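Local coordinates for 14 kDa fatty acid-binding protein (Schistosoma mansoni, PDB 1VYF) that binds fatty acids such as oleic and arachidonic acid within a beta-barrel and may take part in their transport, at residues Ala20-Leu25 against Ala30-Gly35; Thr41-Met46 against Thr52-Ser57. All coordinates share one frame; numbering follows the deposited sequence.

Contact 1: Ala20-Leu25 against Ala30-Gly35. With OLA (oleic acid), chain B.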
ATOM      1  N   ALA A  20       0.462 -11.603  10.673  1.00 31.40           N
ATOM      2  CA  ALA A  20      -0.272 -12.716  10.061  1.00 31.43           C
ATOM      3  C   ALA A  20      -0.212 -12.646   8.521  1.00 32.63           C
ATOM      4  O   ALA A  20      -0.204 -13.689   7.837  1.00 33.20           O
ATOM      5  CB  ALA A  20      -1.720 -12.706  10.518  1.00 31.63           C
ATOM      6  N   VAL A  21      -0.179 -11.445   7.957  1.00 32.52           N
ATOM      7  CA  VAL A  21      -0.195 -11.367   6.487  1.00 32.95           C
ATOM      8  C   VAL A  21       1.179 -11.521   5.910  1.00 32.51           C
ATOM      9  O   VAL A  21       1.328 -12.179   4.887  1.00 33.48           O
ATOM     10  CB  VAL A  21      -0.935 -10.150   5.815  1.00 33.49           C
ATOM     11  CG1 VAL A  21      -2.081  -9.602   6.611  1.00 33.35           C
ATOM     12  CG2 VAL A  21       0.029  -9.090   5.265  1.00 34.77           C
ATOM     13  N   MET A  22       2.210 -10.990   6.542  1.00 32.86           N
ATOM     14  CA  MET A  22       3.519 -11.223   5.921  1.00 33.57           C
ATOM     15  C   MET A  22       4.033 -12.604   6.128  1.00 33.93           C
ATOM     16  O   MET A  22       4.854 -13.042   5.373  1.00 33.39           O
ATOM     17  CB  MET A  22       4.580 -10.163   6.150  0.50 33.33           C
ATOM     18  CG  MET A  22       4.319  -9.263   7.172  0.50 31.35           C
ATOM     19  SD  MET A  22       4.879 -10.098   8.517  0.50 29.45           S
ATOM     20  CE  MET A  22       5.606  -8.465   9.358  0.50 26.09           C
ATOM     21  N   SER A  23       3.629 -13.202   7.241  1.00 35.48           N
ATOM     22  CA  SER A  23       3.972 -14.569   7.548  1.00 36.53           C
ATOM     23  C   SER A  23       3.399 -15.452   6.447  1.00 36.72           C
ATOM     24  O   SER A  23       4.098 -16.321   5.893  1.00 37.40           O
ATOM     25  CB  SER A  23       3.399 -14.950   8.918  1.00 35.70           C
ATOM     26  OG  SER A  23       3.939 -16.195   9.319  1.00 40.39           O
ATOM     27  N   LYS A  24       2.133 -15.213   6.127  1.00 36.40           N
ATOM     28  CA  LYS A  24       1.436 -15.920   5.055  1.00 36.54           C
ATOM     29  C   LYS A  24       2.074 -15.718   3.673  1.00 35.87           C
ATOM     30  O   LYS A  24       2.139 -16.653   2.878  1.00 36.31           O
ATOM     31  CB  LYS A  24      -0.042 -15.510   5.040  1.00 36.53           C
ATOM     32  CG  LYS A  24      -0.879 -16.212   3.974  1.00 37.94           C
ATOM     33  CD  LYS A  24      -2.361 -16.098   4.267  1.00 39.09           C
ATOM     34  CE  LYS A  24      -3.192 -16.906   3.271  1.00 39.77           C
ATOM     35  NZ  LYS A  24      -3.261 -18.336   3.669  1.00 40.69           N
ATOM     36  N   LEU A  25       2.562 -14.508   3.407  1.00 34.98           N
ATOM     37  CA  LEU A  25       3.240 -14.163   2.156  1.00 35.36           C
ATOM     38  C   LEU A  25       4.626 -14.772   1.990  1.00 36.11           C
ATOM     39  O   LEU A  25       5.240 -14.637   0.912  1.00 36.83           O
ATOM     40  CB  LEU A  25       3.362 -12.633   2.023  1.00 34.75           C
ATOM     41  CG  LEU A  25       2.045 -11.902   1.799  1.00 33.51           C
ATOM     42  CD1 LEU A  25       2.243 -10.377   1.880  1.00 31.65           C
ATOM     43  CD2 LEU A  25       1.404 -12.308   0.485  1.00 32.62           C
ATOM     44  N   ALA A  30      13.602 -11.769   9.210  1.00 36.00           N
ATOM     45  CA  ALA A  30      14.258 -10.486   9.466  1.00 35.65           C
ATOM     46  C   ALA A  30      13.517  -9.307   8.823  1.00 35.01           C
ATOM     47  O   ALA A  30      13.421  -8.241   9.418  1.00 35.56           O
ATOM     48  CB  ALA A  30      15.739 -10.509   9.008  1.00 36.50           C
ATOM     49  N   THR A  31      13.002  -9.483   7.607  1.00 33.72           N
ATOM     50  CA  THR A  31      12.214  -8.434   6.970  1.00 33.25           C
ATOM     51  C   THR A  31      10.859  -8.250   7.681  1.00 33.02           C
ATOM     52  O   THR A  31      10.330  -7.129   7.739  1.00 32.76           O
ATOM     53  CB  THR A  31      11.992  -8.709   5.478  1.00 33.55           C
ATOM     54  OG1 THR A  31      13.260  -8.723   4.811  1.00 35.45           O
ATOM     55  CG2 THR A  31      11.239  -7.538   4.841  1.00 33.09           C
ATOM     56  N   ARG A  32      10.300  -9.345   8.189  1.00 31.94           N
ATOM     57  CA  ARG A  32       9.058  -9.295   8.962  1.00 33.35           C
ATOM     58  C   ARG A  32       9.255  -8.418  10.194  1.00 34.01           C
ATOM     59  O   ARG A  32       8.405  -7.554  10.495  1.00 33.93           O
ATOM     60  CB  ARG A  32       8.584 -10.700   9.355  1.00 33.33           C
ATOM     61  CG  ARG A  32       7.722 -11.332   8.317  1.00 33.96           C
ATOM     62  CD  ARG A  32       7.427 -12.812   8.531  1.00 34.76           C
ATOM     63  NE  ARG A  32       6.691 -13.024   9.775  1.00 34.52           N
ATOM     64  CZ  ARG A  32       6.860 -14.070  10.571  1.00 37.99           C
ATOM     65  NH1 ARG A  32       7.708 -15.037  10.252  1.00 38.97           N
ATOM     66  NH2 ARG A  32       6.156 -14.168  11.691  1.00 38.84           N
ATOM     67  N   GLN A  33      10.389  -8.576  10.880  1.00 35.24           N
ATOM     68  CA  GLN A  33      10.622  -7.791  12.094  1.00 35.81           C
ATOM     69  C   GLN A  33      10.706  -6.303  11.767  1.00 36.07           C
ATOM     70  O   GLN A  33      10.156  -5.477  12.512  1.00 35.70           O
ATOM     71  CB  GLN A  33      11.875  -8.221  12.870  1.00 36.27           C
ATOM     72  CG  GLN A  33      11.884  -9.684  13.420  1.00 39.34           C
ATOM     73  CD  GLN A  33      10.523 -10.234  13.871  1.00 42.93           C
ATOM     74  OE1 GLN A  33      10.029  -9.887  14.942  1.00 45.99           O
ATOM     75  NE2 GLN A  33       9.930 -11.095  13.059  1.00 45.03           N
ATOM     76  N   ILE A  34      11.419  -5.960  10.689  1.00 35.29           N
ATOM     77  CA  ILE A  34      11.462  -4.591  10.169  1.00 35.04           C
ATOM     78  C   ILE A  34      10.055  -4.102   9.835  1.00 34.41           C
ATOM     79  O   ILE A  34       9.680  -2.999  10.236  1.00 35.14           O
ATOM     80  CB  ILE A  34      12.408  -4.457   8.921  1.00 35.47           C
ATOM     81  CG1 ILE A  34      13.868  -4.706   9.318  1.00 36.57           C
ATOM     82  CG2 ILE A  34      12.314  -3.052   8.274  1.00 37.02           C
ATOM     83  CD1 ILE A  34      14.739  -5.157   8.137  1.00 36.87           C
ATOM     84  N   GLY A  35       9.273  -4.921   9.147  1.00 33.57           N
ATOM     85  CA  GLY A  35       7.892  -4.594   8.793  1.00 33.88           C
ATOM     86  C   GLY A  35       6.963  -4.385   9.983  1.00 34.63           C
ATOM     87  O   GLY A  35       6.001  -3.589   9.891  1.00 35.01           O
TER
HETATM   88  C1  OLA B1134       0.640  -0.549   3.475  0.50 41.39           C
HETATM   89  O1  OLA B1134       0.613   0.321   2.618  0.50 39.33           O
HETATM   90  O2  OLA B1134       0.639  -0.116   4.726  0.50 36.45           O
HETATM   91  C2  OLA B1134       0.605  -2.060   3.239  0.50 42.79           C
HETATM   92  C3  OLA B1134       1.253  -2.639   1.970  0.50 45.58           C
HETATM   93  C4  OLA B1134       2.190  -3.843   2.262  0.50 46.40           C
HETATM   94  C5  OLA B1134       1.832  -5.179   1.598  0.50 45.02           C
HETATM   95  C6  OLA B1134       2.438  -6.395   2.314  0.50 44.81           C
HETATM   96  C7  OLA B1134       3.855  -6.759   1.893  0.50 44.29           C
HETATM   97  C8  OLA B1134       4.928  -6.044   2.710  0.50 45.94           C
HETATM   98  C9  OLA B1134       5.876  -7.008   3.384  0.50 45.67           C
HETATM   99  C10 OLA B1134       6.830  -6.614   4.242  0.50 47.24           C
HETATM  100  C11 OLA B1134       7.061  -5.171   4.645  0.50 47.79           C
HETATM  101  C12 OLA B1134       8.547  -4.807   4.656  0.50 48.58           C
HETATM  102  C13 OLA B1134       8.837  -3.474   5.363  0.50 47.92           C
HETATM  103  C14 OLA B1134       8.380  -2.227   4.597  0.50 50.11           C
HETATM  104  C15 OLA B1134       6.992  -1.729   5.018  0.50 49.95           C
HETATM  105  C16 OLA B1134       6.375  -0.808   3.958  0.50 50.39           C
HETATM  106  C17 OLA B1134       5.010  -1.296   3.462  0.50 49.11           C
HETATM  107  C18 OLA B1134       3.913  -0.708   4.315  0.50 47.90           C

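Contact 2: Thr41-Met46 against Thr52-Ser57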
ATOM      1  N   THR A  41       6.264   6.888   5.848  1.00 28.37           N
ATOM      2  CA  THR A  41       5.517   8.001   5.308  1.00 29.06           C
ATOM      3  C   THR A  41       5.213   7.779   3.823  1.00 29.42           C
ATOM      4  O   THR A  41       6.065   7.373   3.063  1.00 30.68           O
ATOM      5  CB  THR A  41       6.331   9.261   5.523  1.00 29.04           C
ATOM      6  OG1 THR A  41       6.318   9.571   6.916  1.00 32.80           O
ATOM      7  CG2 THR A  41       5.682  10.498   4.869  1.00 30.94           C
ATOM      8  N   VAL A  42       3.968   8.019   3.428  1.00 30.07           N
ATOM      9  CA  VAL A  42       3.486   7.762   2.071  1.00 30.18           C
ATOM     10  C   VAL A  42       2.991   9.095   1.467  1.00 29.92           C
ATOM     11  O   VAL A  42       2.256   9.840   2.077  1.00 29.28           O
ATOM     12  CB  VAL A  42       2.401   6.675   2.045  1.00 30.97           C
ATOM     13  CG1 VAL A  42       1.881   6.430   0.642  1.00 30.74           C
ATOM     14  CG2 VAL A  42       2.947   5.359   2.594  1.00 31.95           C
ATOM     15  N   THR A  43       3.461   9.402   0.274  1.00 29.90           N
ATOM     16  CA  THR A  43       3.096  10.625  -0.423  1.00 29.26           C
ATOM     17  C   THR A  43       2.360  10.251  -1.705  1.00 29.21           C
ATOM     18  O   THR A  43       2.841   9.448  -2.486  1.00 29.95           O
ATOM     19  CB  THR A  43       4.362  11.445  -0.754  1.00 29.05           C
ATOM     20  OG1 THR A  43       5.084  11.769   0.446  1.00 28.25           O
ATOM     21  CG2 THR A  43       4.027  12.808  -1.377  1.00 28.87           C
ATOM     22  N   PHE A  44       1.220  10.876  -1.965  1.00 30.04           N
ATOM     23  CA  PHE A  44       0.511  10.684  -3.239  1.00 30.41           C
ATOM     24  C   PHE A  44       0.540  11.990  -4.044  1.00 31.45           C
ATOM     25  O   PHE A  44       0.291  13.052  -3.503  1.00 30.44           O
ATOM     26  CB  PHE A  44      -0.965  10.322  -3.029  1.00 30.39           C
ATOM     27  CG  PHE A  44      -1.185   8.949  -2.432  1.00 31.23           C
ATOM     28  CD1 PHE A  44      -1.234   8.771  -1.073  1.00 32.58           C
ATOM     29  CD2 PHE A  44      -1.357   7.842  -3.250  1.00 30.18           C
ATOM     30  CE1 PHE A  44      -1.426   7.480  -0.521  1.00 32.26           C
ATOM     31  CE2 PHE A  44      -1.547   6.549  -2.699  1.00 31.34           C
ATOM     32  CZ  PHE A  44      -1.592   6.387  -1.342  1.00 32.97           C
ATOM     33  N   THR A  45       0.831  11.887  -5.328  1.00 33.33           N
ATOM     34  CA  THR A  45       0.601  12.998  -6.269  1.00 36.26           C
ATOM     35  C   THR A  45      -0.172  12.439  -7.447  1.00 38.03           C
ATOM     36  O   THR A  45      -0.134  11.241  -7.717  1.00 38.59           O
ATOM     37  CB  THR A  45       1.926  13.642  -6.735  1.00 35.72           C
ATOM     38  OG1 THR A  45       2.668  12.719  -7.539  1.00 37.50           O
ATOM     39  CG2 THR A  45       2.830  13.889  -5.591  1.00 37.39           C
ATOM     40  N   MET A  46      -0.920  13.301  -8.127  1.00 41.03           N
ATOM     41  CA  MET A  46      -1.716  12.901  -9.289  1.00 43.08           C
ATOM     42  C   MET A  46      -1.327  13.849 -10.425  1.00 44.50           C
ATOM     43  O   MET A  46      -1.530  15.063 -10.319  1.00 43.94           O
ATOM     44  CB  MET A  46      -3.225  12.976  -8.976  1.00 44.06           C
ATOM     45  CG  MET A  46      -4.143  12.495 -10.102  1.00 46.76           C
ATOM     46  SD  MET A  46      -4.190  10.715 -10.371  1.00 51.80           S
ATOM     47  CE  MET A  46      -5.863  10.336 -10.036  1.00 53.25           C
ATOM     48  N   THR A  52       1.091   8.664  -8.563  1.00 34.95           N
ATOM     49  CA  THR A  52       2.350   8.196  -8.001  1.00 34.90           C
ATOM     50  C   THR A  52       2.288   8.118  -6.480  1.00 33.53           C
ATOM     51  O   THR A  52       1.929   9.082  -5.812  1.00 31.47           O
ATOM     52  CB  THR A  52       3.526   9.098  -8.474  1.00 35.05           C
ATOM     53  OG1 THR A  52       3.684   8.960  -9.895  1.00 36.58           O
ATOM     54  CG2 THR A  52       4.857   8.590  -7.921  1.00 36.91           C
ATOM     55  N   MET A  53       2.646   6.949  -5.948  1.00 32.45           N
ATOM     56  CA  MET A  53       2.757   6.753  -4.513  1.00 32.13           C
ATOM     57  C   MET A  53       4.220   6.559  -4.106  1.00 30.58           C
ATOM     58  O   MET A  53       4.862   5.653  -4.557  1.00 31.13           O
ATOM     59  CB  MET A  53       1.937   5.519  -4.127  1.00 32.45           C
ATOM     60  CG  MET A  53       1.877   5.271  -2.628  1.00 33.67           C
ATOM     61  SD  MET A  53       0.816   3.805  -2.241  1.00 36.87           S
ATOM     62  CE  MET A  53       2.064   2.597  -1.990  1.00 37.06           C
ATOM     63  N   LEU A  54       4.755   7.424  -3.262  1.00 31.15           N
ATOM     64  CA  LEU A  54       6.112   7.289  -2.744  1.00 30.90           C
ATOM     65  C   LEU A  54       6.046   6.811  -1.314  1.00 31.33           C
ATOM     66  O   LEU A  54       5.358   7.425  -0.507  1.00 32.07           O
ATOM     67  CB  LEU A  54       6.816   8.650  -2.767  1.00 31.41           C
ATOM     68  CG  LEU A  54       8.147   8.858  -2.048  1.00 31.21           C
ATOM     69  CD1 LEU A  54       9.256   8.042  -2.712  1.00 34.10           C
ATOM     70  CD2 LEU A  54       8.486  10.309  -2.062  1.00 32.34           C
ATOM     71  N   THR A  55       6.764   5.740  -0.997  1.00 31.26           N
ATOM     72  CA  THR A  55       6.905   5.241   0.376  1.00 30.86           C
ATOM     73  C   THR A  55       8.329   5.477   0.891  1.00 31.04           C
ATOM     74  O   THR A  55       9.289   5.080   0.251  1.00 32.43           O
ATOM     75  CB  THR A  55       6.552   3.745   0.374  1.00 31.35           C
ATOM     76  OG1 THR A  55       5.207   3.568  -0.118  1.00 31.20           O
ATOM     77  CG2 THR A  55       6.482   3.172   1.795  1.00 32.75           C
ATOM     78  N   GLU A  56       8.466   6.128   2.035  1.00 31.06           N
ATOM     79  CA  GLU A  56       9.759   6.423   2.613  1.00 32.45           C
ATOM     80  C   GLU A  56       9.836   5.819   4.010  1.00 32.41           C
ATOM     81  O   GLU A  56       8.903   5.915   4.798  1.00 32.87           O
ATOM     82  CB  GLU A  56       9.999   7.937   2.657  1.00 32.98           C
ATOM     83  CG  GLU A  56      10.027   8.572   1.274  1.00 33.77           C
ATOM     84  CD  GLU A  56      10.068  10.077   1.335  1.00 37.92           C
ATOM     85  OE1 GLU A  56       9.164  10.712   1.942  1.00 38.08           O
ATOM     86  OE2 GLU A  56      11.026  10.638   0.797  1.00 39.69           O
ATOM     87  N   SER A  57      10.947   5.155   4.290  1.00 33.27           N
ATOM     88  CA  SER A  57      11.197   4.574   5.611  1.00 33.91           C
ATOM     89  C   SER A  57      12.695   4.394   5.789  1.00 35.23           C
ATOM     90  O   SER A  57      13.462   4.546   4.848  1.00 34.63           O
ATOM     91  CB  SER A  57      10.490   3.238   5.775  1.00 33.98           C
ATOM     92  OG  SER A  57      11.099   2.196   5.032  1.00 33.78           O
TER
HETATM   93  O   HOH W   1       6.673   9.706   1.321  1.00 30.29           O

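Contact 1: Ala20-Leu25 against Ala30-Gly35
Arg32 reaches from one helix to the other and lays its guanidinium group beneath Ser23, whose OG sits above the centre of the flat group, 3.8 Å from Arg32 CZ. Ser23 turns this hydroxyl opposite its own backbone N (chi1 -169°), and its CB also rests near the guanidinium, 3.9 Å from Arg32 CZ. No hydrogen bond joins the two residues. The charge is met instead by Asp19, near the start of helix 18-24, through a salt bridge from Arg32 NH2. A bend at chi3 (62°) swings the guanidinium away from the line of the Arg32 methylenes. Met22 lies obliquely against those methylenes; this residue is modelled in two conformers, so the place of its sulfur, close to the methylenes and at the guanidinium edge, is doubtful. The helices are the helix-turn-helix lid of the fatty-acid-binding protein fold, running nearly antiparallel at 158°. Their barrel-facing atoms meet the folded chain of oleic acid. Leu25 CD1 touches ligand C7 at 4.0 Å, and Thr31 CG2 touches C12 at 3.8 Å. Beyond them Gly35, having no side chain, brings its CA to 3.7 Å from ligand C13.

Contact 2: Thr41-Met46 against Thr52-Ser57
Thr41 and Glu56 form the hydrogen-bonded pair farthest from the turn of a beta hairpin, two neighbouring antiparallel strands in the barrel wall of the fatty-acid-binding protein fold, in the calycin superfamily. Each gives its N-H to the carbonyl of the other, Glu56 N reaching Thr41 O at 2.9 Å. The pattern returns at Thr43 with Leu54 and at Thr45 with Thr52, so six backbone bonds close the seam; the straightest, Thr52 N to Thr45 O, has an angle of 175° at the hydrogen. The intervening residues turn their backbone groups outward from the pair: Val42 and Phe44 bond to Trp10 and Gly8, Met53 and Thr55 to Cys64 and Leu62. Their alpha hydrogens still serve the seam, as when Val42 CA approaches Leu54 O at 3.2 Å.

On the face bearing Val42, Phe44, Met53 and Thr55, directed to the barrel interior, contact is largely apolar. Met53, with CG opposite its backbone N (chi1 -175°), lies alongside Phe44; its CG makes an off-centre CH-pi contact with the ring, and SD stands 3.6 Å from Phe44 CZ in an oblique Met-aromatic contact. Met53 CG is also pressed tightly on Val42 CG1 at 3.5 Å. Phe44 meets Phe6 edge-to-face, and both it and Met53 touch the ligand-binding Arg109.

The other face, with Leu54 among threonines and Glu56, is mostly polar. Thr52 OG1 bonds to Thr65 OG1, and Thr45 OG1 to the carboxylate of Asp47. A water bridges the strands, 2.7 Å from Thr43 OG1. It can donate to Glu56 OE1 at 2.8 Å or, over a longer 3.2 Å, to Leu54 O, a carbonyl oxygen already taking the N-H of Thr43.

The two contacts follow one another along the chain: contact 1, between helices 18-24 and 29-35, is complete before contact 2, between strands 41-47 and 50-56, begins, and helix 29-35 leads directly into strand 41-47. Their centres lie 21 Å apart and their nearest atoms about 6 Å apart, without touching. Contact 1 belongs to the helical cap over the barrel, contact 2 to its ten-stranded wall. Between them runs oleic acid, whose hydrocarbon bend packs under the helices while its carboxylate is held by Arg109, Arg129 and Tyr131, close to the inner face of the hairpin. The cap thus borders the bend of the U-shaped ligand, the hairpin the side where its ends come together.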